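Local coordinates for periplasmic solute binding protein (Candidatus liberibacter, PDB 4CL2), which probably binds manganese or zinc in the periplasm and delivers it to an uptake transporter, at residues A[12-15]-A[16-20]; A[143-146]-A[147-150]; A[256-259]-A[260-263]. One frame throughout, in Å; residues are numbered along the deposited sequence. Where two conformers were deposited one is given.

Contact 1. Residues A[12-15]-A[16-20]; sequences SIIG and DITQN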
ATOM      1  N   SER A  12       2.844   7.159  -5.212  1.00 13.49           N
ATOM      2  CA  SER A  12       3.007   6.400  -6.458  1.00 15.10           C
ATOM      3  C   SER A  12       1.981   5.322  -6.654  1.00 13.55           C
ATOM      4  O   SER A  12       1.520   5.088  -7.771  1.00 15.21           O
ATOM      5  CB  SER A  12       4.428   5.776  -6.524  1.00 15.91           C
ATOM      6  OG  SER A  12       4.752   4.987  -5.363  1.00 14.91           O
ATOM      7  N   ILE A  13       1.604   4.631  -5.596  1.00 14.73           N
ATOM      8  CA  ILE A  13       0.672   3.531  -5.745  1.00 13.39           C
ATOM      9  C   ILE A  13      -0.674   4.040  -6.243  1.00 14.11           C
ATOM     10  O   ILE A  13      -1.257   3.463  -7.174  1.00 14.09           O
ATOM     11  CB  ILE A  13       0.518   2.744  -4.472  1.00 15.52           C
ATOM     12  CG1 ILE A  13       1.883   2.041  -4.191  1.00 16.99           C
ATOM     13  CG2 ILE A  13      -0.699   1.804  -4.535  1.00 16.53           C
ATOM     14  CD1 ILE A  13       1.808   1.141  -2.952  1.00 18.97           C
ATOM     15  N   ILE A  14      -1.169   5.108  -5.653  1.00 14.86           N
ATOM     16  CA  ILE A  14      -2.443   5.675  -6.123  1.00 12.63           C
ATOM     17  C   ILE A  14      -2.369   6.256  -7.521  1.00 11.69           C
ATOM     18  O   ILE A  14      -3.261   6.058  -8.352  1.00 12.97           O
ATOM     19  CB  ILE A  14      -2.989   6.693  -5.086  1.00 14.29           C
ATOM     20  CG1 ILE A  14      -3.284   5.974  -3.756  1.00 16.17           C
ATOM     21  CG2 ILE A  14      -4.210   7.438  -5.597  1.00 15.89           C
ATOM     22  CD1 ILE A  14      -3.731   6.916  -2.637  1.00 16.23           C
ATOM     23  N   GLY A  15      -1.243   6.892  -7.854  1.00 12.65           N
ATOM     24  CA  GLY A  15      -1.036   7.360  -9.197  1.00 14.45           C
ATOM     25  C   GLY A  15      -1.122   6.283 -10.235  1.00 13.68           C
ATOM     26  O   GLY A  15      -1.748   6.465 -11.313  1.00 13.79           O
ATOM     27  N   ASP A  16      -0.515   5.130  -9.954  1.00 13.88           N
ATOM     28  CA  ASP A  16      -0.515   4.035 -10.912  1.00 15.80           C
ATOM     29  C   ASP A  16      -1.913   3.409 -11.069  1.00 13.82           C
ATOM     30  O   ASP A  16      -2.365   3.078 -12.196  1.00 14.38           O
ATOM     31  CB  ASP A  16       0.505   2.962 -10.501  1.00 14.26           C
ATOM     32  CG  ASP A  16       0.537   1.832 -11.482  1.00 15.76           C
ATOM     33  OD1 ASP A  16       1.070   1.992 -12.599  1.00 15.30           O
ATOM     34  OD2 ASP A  16      -0.029   0.773 -11.159  1.00 14.72           O
ATOM     35  N   ILE A  17      -2.638   3.286  -9.955  1.00 13.43           N
ATOM     36  CA  ILE A  17      -4.030   2.778 -10.017  1.00 14.01           C
ATOM     37  C   ILE A  17      -4.854   3.703 -10.872  1.00 14.92           C
ATOM     38  O   ILE A  17      -5.586   3.297 -11.785  1.00 14.65           O
ATOM     39  CB  ILE A  17      -4.628   2.671  -8.609  1.00 14.40           C
ATOM     40  CG1 ILE A  17      -3.967   1.532  -7.852  1.00 14.19           C
ATOM     41  CG2 ILE A  17      -6.144   2.369  -8.715  1.00 14.19           C
ATOM     42  CD1 ILE A  17      -4.208   1.609  -6.372  1.00 13.59           C
ATOM     43  N   THR A  18      -4.698   4.994 -10.608  1.00 14.71           N
ATOM     44  CA  THR A  18      -5.492   5.987 -11.367  1.00 13.58           C
ATOM     45  C   THR A  18      -5.182   5.974 -12.876  1.00 14.01           C
ATOM     46  O   THR A  18      -6.090   6.024 -13.719  1.00 16.14           O
ATOM     47  CB  THR A  18      -5.220   7.372 -10.794  1.00 14.03           C
ATOM     48  OG1 THR A  18      -5.505   7.358  -9.387  1.00 14.38           O
ATOM     49  CG2 THR A  18      -6.140   8.399 -11.432  1.00 16.49           C
ATOM     50  N   GLN A  19      -3.917   5.842 -13.227  1.00 14.20           N
ATOM     51  CA  GLN A  19      -3.532   5.733 -14.627  1.00 14.84           C
ATOM     52  C   GLN A  19      -4.176   4.559 -15.292  1.00 16.55           C
ATOM     53  O   GLN A  19      -4.547   4.646 -16.451  1.00 15.68           O
ATOM     54  CB  GLN A  19      -2.011   5.645 -14.753  1.00 16.64           C
ATOM     55  CG  GLN A  19      -1.473   5.544 -16.169  1.00 22.95           C
ATOM     56  CD  GLN A  19      -1.797   6.761 -17.040  1.00 29.59           C
ATOM     57  OE1 GLN A  19      -1.959   7.880 -16.565  1.00 30.33           O
ATOM     58  NE2 GLN A  19      -1.925   6.524 -18.327  1.00 30.83           N
ATOM     59  N   ASN A  20      -4.345   3.453 -14.583  1.00 14.33           N
ATOM     60  CA  ASN A  20      -4.983   2.310 -15.218  1.00 15.76           C
ATOM     61  C   ASN A  20      -6.476   2.473 -15.428  1.00 17.21           C
ATOM     62  O   ASN A  20      -7.072   1.858 -16.324  1.00 17.45           O
ATOM     63  CB  ASN A  20      -4.724   1.067 -14.397  1.00 15.88           C
ATOM     64  CG  ASN A  20      -3.384   0.483 -14.708  1.00 16.22           C
ATOM     65  OD1 ASN A  20      -3.190  -0.197 -15.735  1.00 18.96           O
ATOM     66  ND2 ASN A  20      -2.416   0.795 -13.884  1.00 16.44           N
TER
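The carbonyl oxygen I14 O is gripped twice by T18, from its backbone and its side chain. T18 N donates at 2.9 Å in the ordinary i to i+4 bond, while the hydroxyl donates from T18 OG1 to I14 O at 2.8 Å, arriving from above the carbonyl plane, about 40° out of it. With OG1 beside the backbone N and anti to the carbonyl carbon (chi1 -56°), the hydroxyl folds back over the preceding turn of helix 12-22. Two residues further on, D16 O is also gripped twice, by N20 ND2 at 2.8 Å and N20 N at 3.1 Å, from opposite faces of its plane. I13 and I17 form an apolar ridge, I13 CG2 meeting I17 CD1 at 4.0 Å, which packs on Y259. The polar ends of S12 and D16 turn elsewhere, S12 OG to L249 N and D16 OD2 to Y259 N. This helix connects strands 6-9 and 27-30 in a beta-alpha-beta unit, with I13 about 7 Å from the metal ligand D247, side chain to side chain. The chemistry implies that the T18 hydroxyl is held mainly by the helix's own backbone, while the D16 carboxylate ties the helix to another.

Contact 2. Residues A[143-146]-A[147-150]; sequences YSEK and IRNS. With SO4 (sulfate ion), chain E.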
ATOM      1  N   TYR A 143      -9.295  -3.433 -15.272  1.00 16.49           N
ATOM      2  CA  TYR A 143      -8.169  -3.407 -14.361  1.00 15.24           C
ATOM      3  C   TYR A 143      -8.400  -4.266 -13.081  1.00 14.38           C
ATOM      4  O   TYR A 143      -7.489  -4.977 -12.599  1.00 14.59           O
ATOM      5  CB  TYR A 143      -7.855  -1.965 -14.000  1.00 15.76           C
ATOM      6  CG  TYR A 143      -6.668  -1.786 -13.091  1.00 13.21           C
ATOM      7  CD1 TYR A 143      -5.408  -2.277 -13.445  1.00 15.25           C
ATOM      8  CD2 TYR A 143      -6.768  -1.076 -11.936  1.00 13.02           C
ATOM      9  CE1 TYR A 143      -4.281  -2.051 -12.603  1.00 13.20           C
ATOM     10  CE2 TYR A 143      -5.682  -0.869 -11.114  1.00 12.62           C
ATOM     11  CZ  TYR A 143      -4.438  -1.374 -11.444  1.00 14.95           C
ATOM     12  OH  TYR A 143      -3.331  -1.123 -10.658  1.00 15.22           O
ATOM     13  N   SER A 144      -9.629  -4.211 -12.536  1.00 16.09           N
ATOM     14  CA  SER A 144      -9.989  -5.058 -11.422  1.00 14.68           C
ATOM     15  C   SER A 144      -9.760  -6.558 -11.777  1.00 15.46           C
ATOM     16  O   SER A 144      -9.219  -7.312 -11.001  1.00 15.66           O
ATOM     17  CB  SER A 144     -11.481  -4.814 -11.100  1.00 15.50           C
ATOM     18  OG  SER A 144     -11.684  -3.522 -10.553  1.00 17.91           O
ATOM     19  N   GLU A 145     -10.158  -6.955 -12.988  1.00 17.38           N
ATOM     20  CA  GLU A 145      -9.979  -8.298 -13.457  1.00 19.87           C
ATOM     21  C   GLU A 145      -8.528  -8.649 -13.659  1.00 17.51           C
ATOM     22  O   GLU A 145      -8.119  -9.751 -13.326  1.00 18.21           O
ATOM     23  CB  GLU A 145     -10.779  -8.591 -14.748  1.00 22.84           C
ATOM     24  CG  GLU A 145     -12.293  -8.487 -14.622  1.00 32.42           C
ATOM     25  CD  GLU A 145     -12.898  -9.110 -13.355  1.00 48.59           C
ATOM     26  OE1 GLU A 145     -12.545 -10.280 -13.037  1.00 47.75           O
ATOM     27  OE2 GLU A 145     -13.739  -8.405 -12.704  1.00 49.81           O
ATOM     28  N   LYS A 146      -7.746  -7.722 -14.187  0.50 17.03           N
ATOM     29  CA  LYS A 146      -6.318  -7.992 -14.316  0.50 17.47           C
ATOM     30  C   LYS A 146      -5.645  -8.262 -12.957  0.50 15.80           C
ATOM     31  O   LYS A 146      -4.844  -9.173 -12.843  0.50 17.85           O
ATOM     32  CB  LYS A 146      -5.654  -6.793 -15.007  0.50 18.22           C
ATOM     33  CG  LYS A 146      -4.247  -7.049 -15.478  0.50 17.82           C
ATOM     34  CD  LYS A 146      -3.700  -5.831 -16.240  0.50 20.89           C
ATOM     35  CE  LYS A 146      -2.317  -6.109 -16.838  0.50 24.74           C
ATOM     36  NZ  LYS A 146      -1.951  -4.852 -17.563  0.50 29.01           N
ATOM     37  N   ILE A 147      -6.035  -7.508 -11.918  1.00 15.77           N
ATOM     38  CA  ILE A 147      -5.502  -7.670 -10.597  1.00 15.76           C
ATOM     39  C   ILE A 147      -5.938  -9.022 -10.045  1.00 14.06           C
ATOM     40  O   ILE A 147      -5.157  -9.791  -9.528  1.00 17.06           O
ATOM     41  CB  ILE A 147      -5.983  -6.518  -9.617  1.00 15.08           C
ATOM     42  CG1 ILE A 147      -5.388  -5.154  -9.983  1.00 21.57           C
ATOM     43  CG2 ILE A 147      -5.625  -6.900  -8.130  1.00 15.23           C
ATOM     44  CD1 ILE A 147      -3.995  -4.957  -9.561  1.00 27.12           C
ATOM     45  N   ARG A 148      -7.235  -9.318 -10.158  1.00 14.17           N
ATOM     46  CA  ARG A 148      -7.743 -10.607  -9.701  1.00 14.66           C
ATOM     47  C   ARG A 148      -7.027 -11.773 -10.365  1.00 16.66           C
ATOM     48  O   ARG A 148      -6.614 -12.744  -9.704  1.00 17.39           O
ATOM     49  CB  ARG A 148      -9.266 -10.721  -9.848  1.00 19.27           C
ATOM     50  CG  ARG A 148      -9.837 -12.011  -9.235  1.00 23.06           C
ATOM     51  CD  ARG A 148     -11.345 -12.102  -9.447  1.00 34.77           C
ATOM     52  NE  ARG A 148     -11.946 -11.009  -8.730  1.00 36.55           N
ATOM     53  CZ  ARG A 148     -12.692 -10.052  -9.273  1.00 32.69           C
ATOM     54  NH1 ARG A 148     -12.964 -10.049 -10.555  1.00 32.42           N
ATOM     55  NH2 ARG A 148     -13.106  -9.049  -8.496  1.00 37.61           N
ATOM     56  N   ASN A 149      -6.858 -11.687 -11.658  1.00 17.33           N
ATOM     57  CA  ASN A 149      -6.245 -12.760 -12.418  1.00 20.80           C
ATOM     58  C   ASN A 149      -4.825 -13.016 -12.008  1.00 22.63           C
ATOM     59  O   ASN A 149      -4.384 -14.172 -11.969  1.00 21.85           O
ATOM     60  CB  ASN A 149      -6.352 -12.476 -13.907  1.00 21.07           C
ATOM     61  CG  ASN A 149      -7.751 -12.656 -14.418  1.00 29.78           C
ATOM     62  OD1 ASN A 149      -8.542 -13.376 -13.816  1.00 38.24           O
ATOM     63  ND2 ASN A 149      -8.063 -12.031 -15.569  1.00 41.57           N
ATOM     64  N   SER A 150      -4.087 -11.984 -11.666  1.00 19.30           N
ATOM     65  CA  SER A 150      -2.710 -12.162 -11.199  1.00 17.44           C
ATOM     66  C   SER A 150      -2.549 -12.582  -9.774  1.00 19.50           C
ATOM     67  O   SER A 150      -1.589 -13.299  -9.447  1.00 22.03           O
ATOM     68  CB  SER A 150      -1.826 -10.898 -11.333  1.00 23.62           C
ATOM     69  OG  SER A 150      -1.532 -10.662 -12.696  1.00 37.67           O
TER
HETATM   70  S   SO4 E1279       0.388 -13.283 -14.194  0.50 38.90           S
HETATM   71  O1  SO4 E1279       0.754 -14.392 -13.308  0.50 43.93           O
HETATM   72  O2  SO4 E1279       0.485 -12.044 -13.420  0.50 22.56           O
HETATM   73  O3  SO4 E1279      -0.997 -13.512 -14.663  0.50 45.55           O
HETATM   74  O4  SO4 E1279       1.255 -13.195 -15.368  0.50 48.36           O
HETATM   75  O   HOH W   1     -15.013  -7.375 -10.372  1.00 37.24           O
HETATM   76  O   HOH W   2      -3.556 -10.250 -14.866  1.00 25.33           O
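Helix 133-158 is the long helix that, as in other metal-binding proteins of this family, probably forms the backbone linking the two lobes, and residues 143-150 are two turns near its middle. Four successive i to i+4 backbone bonds, from Y143 O with I147 N to K146 O with S150 N, hold the turns together, and the side chains divide them into an apolar and a polar side. On the apolar side I147 lies over one face of the Y143 ring. Its CG1 sits 4.2 Å from the ring centroid and only 14° off the normal, displaced toward the rim, a CH-pi contact, while I147 CD1 runs on toward the phenol end, 4.0 Å from Y143 OH. On the polar side E145 and R148 lie side by side, pointing the same way, in a salt bridge. The 2.5 Å from E145 OE1 to R148 NH1 is doubtfully short, and lattice contacts of both side chains may affect the pair. E145 OE2 faces the same R148 NH1 at 2.8 Å, in the guanidinium plane, though the planes of the two groups are 45° apart. A bend at chi2 (-43°) brings the carboxylate to the guanidinium edge, and a water donates to E145 OE2 and accepts from R148 NH2. Another water donates to K146 O and S150 OG, and the same hydroxyl donates to a sulfate ion, probably from the crystallisation liquor, which R264 also holds. Among its neighbours, the helix sets Y143 and S144 against helix 111-128, Y143 against helix 12-22, and K146, I147 and S150 against L260 of helix 259-274.

Contact 3. Residues A[256-259]-A[260-263]; sequences APTY and LDLL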
ATOM      1  N   ALA A 256       8.883  -3.859  -9.042  1.00 15.95           N
ATOM      2  CA  ALA A 256       7.537  -3.462  -8.609  1.00 15.93           C
ATOM      3  C   ALA A 256       7.194  -2.061  -9.148  1.00 14.61           C
ATOM      4  O   ALA A 256       6.842  -1.188  -8.345  1.00 16.18           O
ATOM      5  CB  ALA A 256       7.391  -3.508  -7.114  1.00 15.56           C
ATOM      6  N   PRO A 257       7.262  -1.893 -10.491  1.00 15.97           N
ATOM      7  CA  PRO A 257       7.112  -0.530 -11.057  1.00 19.74           C
ATOM      8  C   PRO A 257       5.630  -0.122 -11.204  1.00 19.34           C
ATOM      9  O   PRO A 257       5.341   0.996 -11.622  1.00 17.65           O
ATOM     10  CB  PRO A 257       7.784  -0.649 -12.380  1.00 19.15           C
ATOM     11  CG  PRO A 257       7.482  -2.045 -12.836  1.00 20.45           C
ATOM     12  CD  PRO A 257       7.738  -2.820 -11.529  1.00 17.53           C
ATOM     13  N   THR A 258       4.719  -1.025 -10.915  1.00 15.32           N
ATOM     14  CA  THR A 258       3.270  -0.767 -10.953  1.00 13.92           C
ATOM     15  C   THR A 258       2.623  -1.364  -9.724  1.00 14.65           C
ATOM     16  O   THR A 258       3.206  -2.221  -9.048  1.00 13.18           O
ATOM     17  CB  THR A 258       2.586  -1.388 -12.203  1.00 14.50           C
ATOM     18  OG1 THR A 258       2.532  -2.822 -12.078  1.00 14.05           O
ATOM     19  CG2 THR A 258       3.293  -1.078 -13.492  1.00 18.46           C
ATOM     20  N   TYR A 259       1.401  -0.948  -9.392  1.00 12.58           N
ATOM     21  CA  TYR A 259       0.727  -1.530  -8.260  1.00 12.84           C
ATOM     22  C   TYR A 259       0.507  -3.013  -8.403  1.00 12.45           C
ATOM     23  O   TYR A 259       0.730  -3.798  -7.445  1.00 13.39           O
ATOM     24  CB  TYR A 259      -0.612  -0.814  -8.041  1.00 13.57           C
ATOM     25  CG  TYR A 259      -1.541  -1.384  -6.940  1.00 11.92           C
ATOM     26  CD1 TYR A 259      -1.106  -1.531  -5.682  1.00 12.73           C
ATOM     27  CD2 TYR A 259      -2.830  -1.701  -7.198  1.00 14.99           C
ATOM     28  CE1 TYR A 259      -1.943  -1.978  -4.641  1.00 14.25           C
ATOM     29  CE2 TYR A 259      -3.682  -2.122  -6.207  1.00 14.65           C
ATOM     30  CZ  TYR A 259      -3.240  -2.267  -4.921  1.00 13.69           C
ATOM     31  OH  TYR A 259      -4.082  -2.693  -3.919  1.00 13.82           O
ATOM     32  N   LEU A 260       0.003  -3.446  -9.558  1.00 12.86           N
ATOM     33  CA  LEU A 260      -0.149  -4.877  -9.797  1.00 13.31           C
ATOM     34  C   LEU A 260       1.174  -5.625  -9.610  1.00 14.79           C
ATOM     35  O   LEU A 260       1.178  -6.653  -8.925  1.00 14.00           O
ATOM     36  CB  LEU A 260      -0.715  -5.147 -11.171  1.00 15.81           C
ATOM     37  CG  LEU A 260      -1.011  -6.615 -11.542  1.00 18.09           C
ATOM     38  CD1 LEU A 260      -1.940  -6.662 -12.689  1.00 19.33           C
ATOM     39  CD2 LEU A 260       0.255  -7.312 -11.943  1.00 22.94           C
ATOM     40  N   ASP A 261       2.275  -5.114 -10.140  1.00 15.31           N
ATOM     41  CA  ASP A 261       3.575  -5.751  -9.996  1.00 15.74           C
ATOM     42  C   ASP A 261       4.026  -5.776  -8.536  1.00 15.13           C
ATOM     43  O   ASP A 261       4.640  -6.739  -8.116  1.00 15.18           O
ATOM     44  CB  ASP A 261       4.626  -5.070 -10.797  1.00 16.89           C
ATOM     45  CG  ASP A 261       4.420  -5.213 -12.321  1.00 19.27           C
ATOM     46  OD1 ASP A 261       3.727  -6.093 -12.776  1.00 22.62           O
ATOM     47  OD2 ASP A 261       5.006  -4.432 -13.043  1.00 21.19           O
ATOM     48  N   LEU A 262       3.707  -4.752  -7.790  1.00 13.39           N
ATOM     49  CA  LEU A 262       4.034  -4.695  -6.384  1.00 14.23           C
ATOM     50  C   LEU A 262       3.309  -5.759  -5.607  1.00 13.01           C
ATOM     51  O   LEU A 262       3.922  -6.497  -4.795  1.00 12.81           O
ATOM     52  CB  LEU A 262       3.704  -3.321  -5.780  1.00 13.86           C
ATOM     53  CG  LEU A 262       3.979  -3.131  -4.279  1.00 14.00           C
ATOM     54  CD1 LEU A 262       4.477  -1.692  -4.049  1.00 14.99           C
ATOM     55  CD2 LEU A 262       2.730  -3.386  -3.506  1.00 15.36           C
ATOM     56  N   LEU A 263       1.994  -5.862  -5.765  1.00 12.92           N
ATOM     57  CA  LEU A 263       1.249  -6.917  -5.090  1.00 14.00           C
ATOM     58  C   LEU A 263       1.774  -8.283  -5.519  1.00 13.78           C
ATOM     59  O   LEU A 263       1.935  -9.184  -4.709  1.00 13.12           O
ATOM     60  CB  LEU A 263      -0.235  -6.860  -5.467  1.00 14.94           C
ATOM     61  CG  LEU A 263      -1.014  -5.734  -4.829  1.00 16.67           C
ATOM     62  CD1 LEU A 263      -2.456  -5.822  -5.300  1.00 18.97           C
ATOM     63  CD2 LEU A 263      -0.978  -5.758  -3.310  1.00 16.98           C
TER
HETATM   64  O   HOH W   3       1.603  -4.148 -14.287  1.00 25.46           O
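This is a helix N-cap: the loop after strand 239-244 turns at T258 into the C-terminal helix 259-274, and the capping residue bonds to the first turn. The side chain of T258 accepts from the backbone of D261, with D261 N 3.0 Å from T258 OG1 and a nearly straight N-H...O angle of 161°. The torsion makes this possible: chi1 of 72° sets OG1 between the backbone N and the carbonyl carbon, facing the amide at the start of the helix. The amide of Y259 is held from outside, by the D16 carboxylate. Regular helical bonding then begins, as L262 N donates to T258 O and L263 N to Y259 O, both at 2.9 Å. The hydroxyl and the D261 carboxylate share a water as well, which lies 2.7 Å from T258 OG1 and donates to D261 OD1. That carboxylate oxygen also forms a salt bridge with R264. D261 stands in the first turn, near the N-terminal end of the helix, where the helix dipole would probably favour its negative charge. Before the cap, P257 presses CG against D261 OD2, and A256 places its CB 3.6 Å from L262 CA, closing the loop back onto the side of the first turn. The turn lies near the manganese site, with L262 about 7 Å from the metal ligand D247, side chain to side chain. The ring of Y259 lies among I13, I17 and Y143, and its hydroxyl bonds W108 O. L263 covers one face of that ring, its CD1 26° off the normal and 4.0 Å from the centroid in a CH-pi contact, nearest to CZ at 3.7 Å.

How the contacts relate
The three contacts come in series along the chain, on helix 12-22, helix 133-158 and the start of helix 259-274, yet they touch one another in the fold. Contacts 1 and 3 are closest, about 10 Å between centres, contacts 2 and 3 about 12 Å, and contacts 1 and 2 about 14 Å. Two aromatic rings bring all three together: Y143 of contact 2 and Y259 of contact 3 touch each other, and both pack on I17 of contact 1. The probable hydrogen bond between D16 and the Y259 amide adds a polar tie between contacts 1 and 3. These two approach the manganese site, whereas contact 2 lies away from it on the long helix. Local helical order thus serves the joining of distant chain regions.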